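Local coordinates for protein endo-beta-1,2-glucanase (Talaromyces funiculosus, PDB 6IMV) that hydrolyses internal linkages of beta-1,2-glucans as a fungal endo-acting glycoside hydrolase and binds the disaccharide sophorose, at residues W171-N182 with L450-I460. Numbering follows the deposited sequence.
Sequences WAVYAFIQAAEN and LVSQKMKAENI
A175 and V451 mark where helices 171-182 and 450-457 cross nearly at right angles (83°), their axes 8.4 Å apart and these two CA atoms 5.0 Å apart. The small side chain of A175 is consistent with this close approach; L450 enters as a knob among A175, Q178, A179 and N182, its CD1 3.9 Å from A179 CB. The Y174 ring is sandwiched: K454 CD lies 3.6 Å from its centroid, almost on the normal, a CH-pi contact, while W171 CZ3 covers the opposite face. With CG anti to the backbone N (chi1 -168°), Y174 directs its OH to E458 OE1 (2.8 Å), met from above the carboxylate plane. K454 NZ forms a salt bridge with E458 OE2 and also bonds Q196 OE1 and a water held by Q178 OE1 and E181 OE1. A leucine in place of Y174 would probably leave E458 OE1 without this donor and K454 without its aromatic face. At the other end, the nearly coplanar amides of N182 and Q453 exchange two hydrogen bonds: N182 ND2 gives to Q453 OE1, almost straight at 174°, and Q453 NE2 gives back to N182 OD1. As modelled, N182 OD1 also receives Q178 NE2, but Q178 NE2 and Q453 NE2 stand 2.9 Å apart, leaving one amide rotation doubtful. Around the crossing, helix 80-94 packs against A172, F176 and A179, helix 186-210 touches Y174 and I177, and helix 252-261 meets W171, M455 and I460.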
loop_
_atom_site.group_PDB
_atom_site.type_symbol
_atom_site.label_atom_id
_atom_site.label_comp_id
_atom_site.label_asym_id
_atom_site.label_seq_id
_atom_site.Cartn_x
_atom_site.Cartn_y
_atom_site.Cartn_z
ATOM N N TRP A 171 9.651 -0.293 -6.995
ATOM C CA TRP A 171 10.515 -0.295 -5.799
ATOM C C TRP A 171 10.292 -1.584 -4.995
ATOM O O TRP A 171 11.202 -2.041 -4.308
ATOM C CB TRP A 171 10.329 0.978 -4.963
ATOM C CG TRP A 171 10.885 2.191 -5.644
ATOM C CD1 TRP A 171 10.173 3.185 -6.250
ATOM C CD2 TRP A 171 12.277 2.524 -5.832
ATOM N NE1 TRP A 171 11.022 4.111 -6.790
ATOM C CE2 TRP A 171 12.317 3.735 -6.548
ATOM C CE3 TRP A 171 13.484 1.920 -5.466
ATOM C CZ2 TRP A 171 13.511 4.358 -6.901
ATOM C CZ3 TRP A 171 14.671 2.524 -5.823
ATOM C CH2 TRP A 171 14.681 3.734 -6.520
ATOM N N ALA A 172 9.100 -2.187 -5.094
ATOM C CA ALA A 172 8.856 -3.472 -4.428
ATOM C C ALA A 172 9.722 -4.563 -5.080
ATOM O O ALA A 172 10.344 -5.372 -4.392
ATOM C CB ALA A 172 7.389 -3.821 -4.455
ATOM N N VAL A 173 9.772 -4.559 -6.414
ATOM C CA VAL A 173 10.578 -5.513 -7.184
ATOM C C VAL A 173 12.067 -5.281 -6.896
ATOM O O VAL A 173 12.827 -6.231 -6.769
ATOM C CB VAL A 173 10.248 -5.453 -8.688
ATOM C CG1 VAL A 173 11.281 -6.189 -9.535
ATOM C CG2 VAL A 173 8.854 -5.997 -8.967
ATOM N N TYR A 174 12.461 -4.009 -6.802
ATOM C CA TYR A 174 13.823 -3.586 -6.446
ATOM C C TYR A 174 14.224 -4.242 -5.114
ATOM O O TYR A 174 15.295 -4.868 -5.015
ATOM C CB TYR A 174 13.853 -2.056 -6.412
ATOM C CG TYR A 174 15.198 -1.377 -6.349
ATOM C CD1 TYR A 174 15.850 -0.977 -7.507
ATOM C CD2 TYR A 174 15.766 -1.024 -5.135
ATOM C CE1 TYR A 174 17.051 -0.287 -7.462
ATOM C CE2 TYR A 174 16.969 -0.333 -5.071
ATOM C CZ TYR A 174 17.619 0.030 -6.239
ATOM O OH TYR A 174 18.801 0.714 -6.178
ATOM N N ALA A 175 13.339 -4.148 -4.113
ATOM C CA ALA A 175 13.528 -4.798 -2.794
ATOM C C ALA A 175 13.649 -6.321 -2.933
ATOM O O ALA A 175 14.544 -6.936 -2.336
ATOM C CB ALA A 175 12.393 -4.451 -1.869
ATOM N N PHE A 176 12.718 -6.922 -3.681
ATOM C CA PHE A 176 12.649 -8.369 -3.811
ATOM C C PHE A 176 13.961 -8.904 -4.392
ATOM O O PHE A 176 14.468 -9.932 -3.940
ATOM C CB PHE A 176 11.477 -8.809 -4.690
ATOM C CG PHE A 176 11.470 -10.290 -4.945
ATOM C CD1 PHE A 176 10.914 -11.161 -4.023
ATOM C CD2 PHE A 176 12.068 -10.817 -6.081
ATOM C CE1 PHE A 176 10.937 -12.530 -4.244
ATOM C CE2 PHE A 176 12.090 -12.184 -6.300
ATOM C CZ PHE A 176 11.515 -13.038 -5.387
ATOM N N ILE A 177 14.463 -8.215 -5.417
ATOM C CA ILE A 177 15.708 -8.587 -6.084
ATOM C C ILE A 177 16.833 -8.625 -5.050
ATOM O O ILE A 177 17.584 -9.602 -5.004
ATOM C CB ILE A 177 16.026 -7.632 -7.249
ATOM C CG1 ILE A 177 15.111 -7.902 -8.443
ATOM C CG2 ILE A 177 17.498 -7.685 -7.639
ATOM C CD1 ILE A 177 15.005 -6.731 -9.392
ATOM N N GLN A 178 16.933 -7.563 -4.236
ATOM C CA GLN A 178 17.944 -7.476 -3.206
ATOM C C GLN A 178 17.775 -8.632 -2.203
ATOM O O GLN A 178 18.763 -9.273 -1.830
ATOM C CB GLN A 178 17.907 -6.127 -2.494
ATOM C CG GLN A 178 19.065 -5.922 -1.537
ATOM C CD GLN A 178 20.397 -5.993 -2.248
ATOM O OE1 GLN A 178 20.661 -5.263 -3.197
ATOM N NE2 GLN A 178 21.249 -6.900 -1.805
ATOM N N ALA A 179 16.538 -8.880 -1.761
ATOM C CA ALA A 179 16.261 -9.925 -0.776
ATOM C C ALA A 179 16.714 -11.291 -1.312
ATOM O O ALA A 179 17.347 -12.059 -0.605
ATOM C CB ALA A 179 14.791 -9.946 -0.432
ATOM N N ALA A 180 16.364 -11.578 -2.571
ATOM C CA ALA A 180 16.674 -12.854 -3.209
ATOM C C ALA A 180 18.194 -13.040 -3.315
ATOM O O ALA A 180 18.709 -14.120 -3.017
ATOM C CB ALA A 180 16.019 -12.927 -4.558
ATOM N N GLU A 181 18.903 -11.977 -3.711
ATOM C CA GLU A 181 20.359 -12.034 -3.882
ATOM C C GLU A 181 21.048 -12.163 -2.514
ATOM O O GLU A 181 22.041 -12.877 -2.407
ATOM C CB GLU A 181 20.839 -10.850 -4.722
ATOM C CG GLU A 181 20.430 -10.990 -6.179
ATOM C CD GLU A 181 20.635 -9.777 -7.070
ATOM O OE1 GLU A 181 21.142 -8.751 -6.577
ATOM O OE2 GLU A 181 20.278 -9.865 -8.265
ATOM N N ASN A 182 20.463 -11.572 -1.466
ATOM C CA ASN A 182 21.003 -11.649 -0.110
ATOM C C ASN A 182 21.026 -13.090 0.427
ATOM O O ASN A 182 21.741 -13.338 1.387
ATOM C CB ASN A 182 20.226 -10.773 0.877
ATOM C CG ASN A 182 20.604 -9.311 0.802
ATOM O OD1 ASN A 182 21.557 -8.951 0.113
ATOM N ND2 ASN A 182 19.861 -8.465 1.502
ATOM N N LEU A 450 15.821 -3.058 2.646
ATOM C CA LEU A 450 16.284 -3.750 1.447
ATOM C C LEU A 450 16.585 -2.750 0.320
ATOM O O LEU A 450 17.608 -2.866 -0.364
ATOM C CB LEU A 450 15.224 -4.763 1.017
ATOM C CG LEU A 450 15.184 -6.045 1.840
ATOM C CD1 LEU A 450 13.872 -6.783 1.638
ATOM C CD2 LEU A 450 16.367 -6.939 1.502
ATOM N N VAL A 451 15.704 -1.768 0.137
ATOM C CA VAL A 451 15.836 -0.808 -0.943
ATOM C C VAL A 451 17.082 0.048 -0.686
ATOM O O VAL A 451 17.866 0.292 -1.594
ATOM C CB VAL A 451 14.552 0.030 -1.093
ATOM C CG1 VAL A 451 14.757 1.266 -1.958
ATOM C CG2 VAL A 451 13.420 -0.831 -1.630
ATOM N N SER A 452 17.259 0.479 0.568
ATOM C CA SER A 452 18.407 1.278 0.986
ATOM C C SER A 452 19.729 0.546 0.677
ATOM O O SER A 452 20.709 1.150 0.218
ATOM C CB SER A 452 18.253 1.619 2.464
ATOM O OG SER A 452 19.424 2.202 2.968
ATOM N N GLN A 453 19.762 -0.765 0.928
ATOM C CA GLN A 453 20.972 -1.563 0.685
ATOM C C GLN A 453 21.367 -1.486 -0.798
ATOM O O GLN A 453 22.521 -1.224 -1.141
ATOM C CB GLN A 453 20.723 -3.002 1.118
ATOM C CG GLN A 453 21.940 -3.902 0.990
ATOM C CD GLN A 453 21.543 -5.346 1.159
ATOM O OE1 GLN A 453 20.450 -5.656 1.638
ATOM N NE2 GLN A 453 22.434 -6.242 0.762
ATOM N N LYS A 454 20.383 -1.690 -1.676
ATOM C CA LYS A 454 20.599 -1.745 -3.119
ATOM C C LYS A 454 20.901 -0.331 -3.642
ATOM O O LYS A 454 21.760 -0.156 -4.503
ATOM C CB LYS A 454 19.383 -2.401 -3.780
ATOM C CG LYS A 454 19.524 -2.745 -5.257
ATOM C CD LYS A 454 18.380 -3.613 -5.754
ATOM C CE LYS A 454 18.301 -3.700 -7.265
ATOM N NZ LYS A 454 19.520 -4.308 -7.849
ATOM N N MET A 455 20.212 0.679 -3.100
ATOM C CA MET A 455 20.467 2.078 -3.471
ATOM C C MET A 455 21.923 2.450 -3.149
ATOM O O MET A 455 22.591 3.120 -3.945
ATOM C CB MET A 455 19.523 3.033 -2.736
ATOM C CG MET A 455 18.084 2.972 -3.231
ATOM S SD MET A 455 17.043 4.189 -2.380
ATOM C CE MET A 455 17.362 5.637 -3.383
ATOM N N LYS A 456 22.412 2.014 -1.984
ATOM C CA LYS A 456 23.794 2.282 -1.570
ATOM C C LYS A 456 24.761 1.579 -2.529
ATOM O O LYS A 456 25.732 2.180 -2.982
ATOM C CB LYS A 456 24.020 1.850 -0.121
ATOM C CG LYS A 456 23.449 2.820 0.904
ATOM C CD LYS A 456 23.430 2.275 2.319
ATOM C CE LYS A 456 22.877 3.277 3.304
ATOM N NZ LYS A 456 22.712 2.680 4.647
ATOM N N ALA A 457 24.466 0.321 -2.864
ATOM C CA ALA A 457 25.299 -0.455 -3.780
ATOM C C ALA A 457 25.315 0.185 -5.181
ATOM O O ALA A 457 26.314 0.086 -5.876
ATOM C CB ALA A 457 24.838 -1.888 -3.812
ATOM N N GLU A 458 24.232 0.873 -5.576
ATOM C CA GLU A 458 24.130 1.484 -6.913
ATOM C C GLU A 458 24.428 2.985 -6.840
ATOM O O GLU A 458 24.241 3.695 -7.815
ATOM C CB GLU A 458 22.759 1.183 -7.524
ATOM C CG GLU A 458 22.615 -0.293 -7.862
ATOM C CD GLU A 458 21.242 -0.813 -8.271
ATOM O OE1 GLU A 458 20.308 0.009 -8.459
ATOM O OE2 GLU A 458 21.119 -2.046 -8.388
ATOM N N ASN A 459 24.876 3.445 -5.669
ATOM C CA ASN A 459 25.341 4.798 -5.438
ATOM C C ASN A 459 24.261 5.827 -5.812
ATOM O O ASN A 459 24.567 6.870 -6.388
ATOM C CB ASN A 459 26.655 5.072 -6.179
ATOM C CG ASN A 459 27.396 6.276 -5.626
ATOM O OD1 ASN A 459 27.274 6.621 -4.449
ATOM N ND2 ASN A 459 28.166 6.940 -6.470
ATOM N N ILE A 460 23.002 5.554 -5.449
ATOM C CA ILE A 460 21.948 6.563 -5.576
ATOM C C ILE A 460 21.383 6.953 -4.195
ATOM O O ILE A 460 20.581 7.889 -4.098
ATOM C CB ILE A 460 20.850 6.093 -6.550
ATOM C CG1 ILE A 460 20.213 4.764 -6.129
ATOM C CG2 ILE A 460 21.389 6.045 -7.984
ATOM C CD1 ILE A 460 18.983 4.400 -6.938
HETATM O O HOH W 1 20.427 -6.113 -5.861
#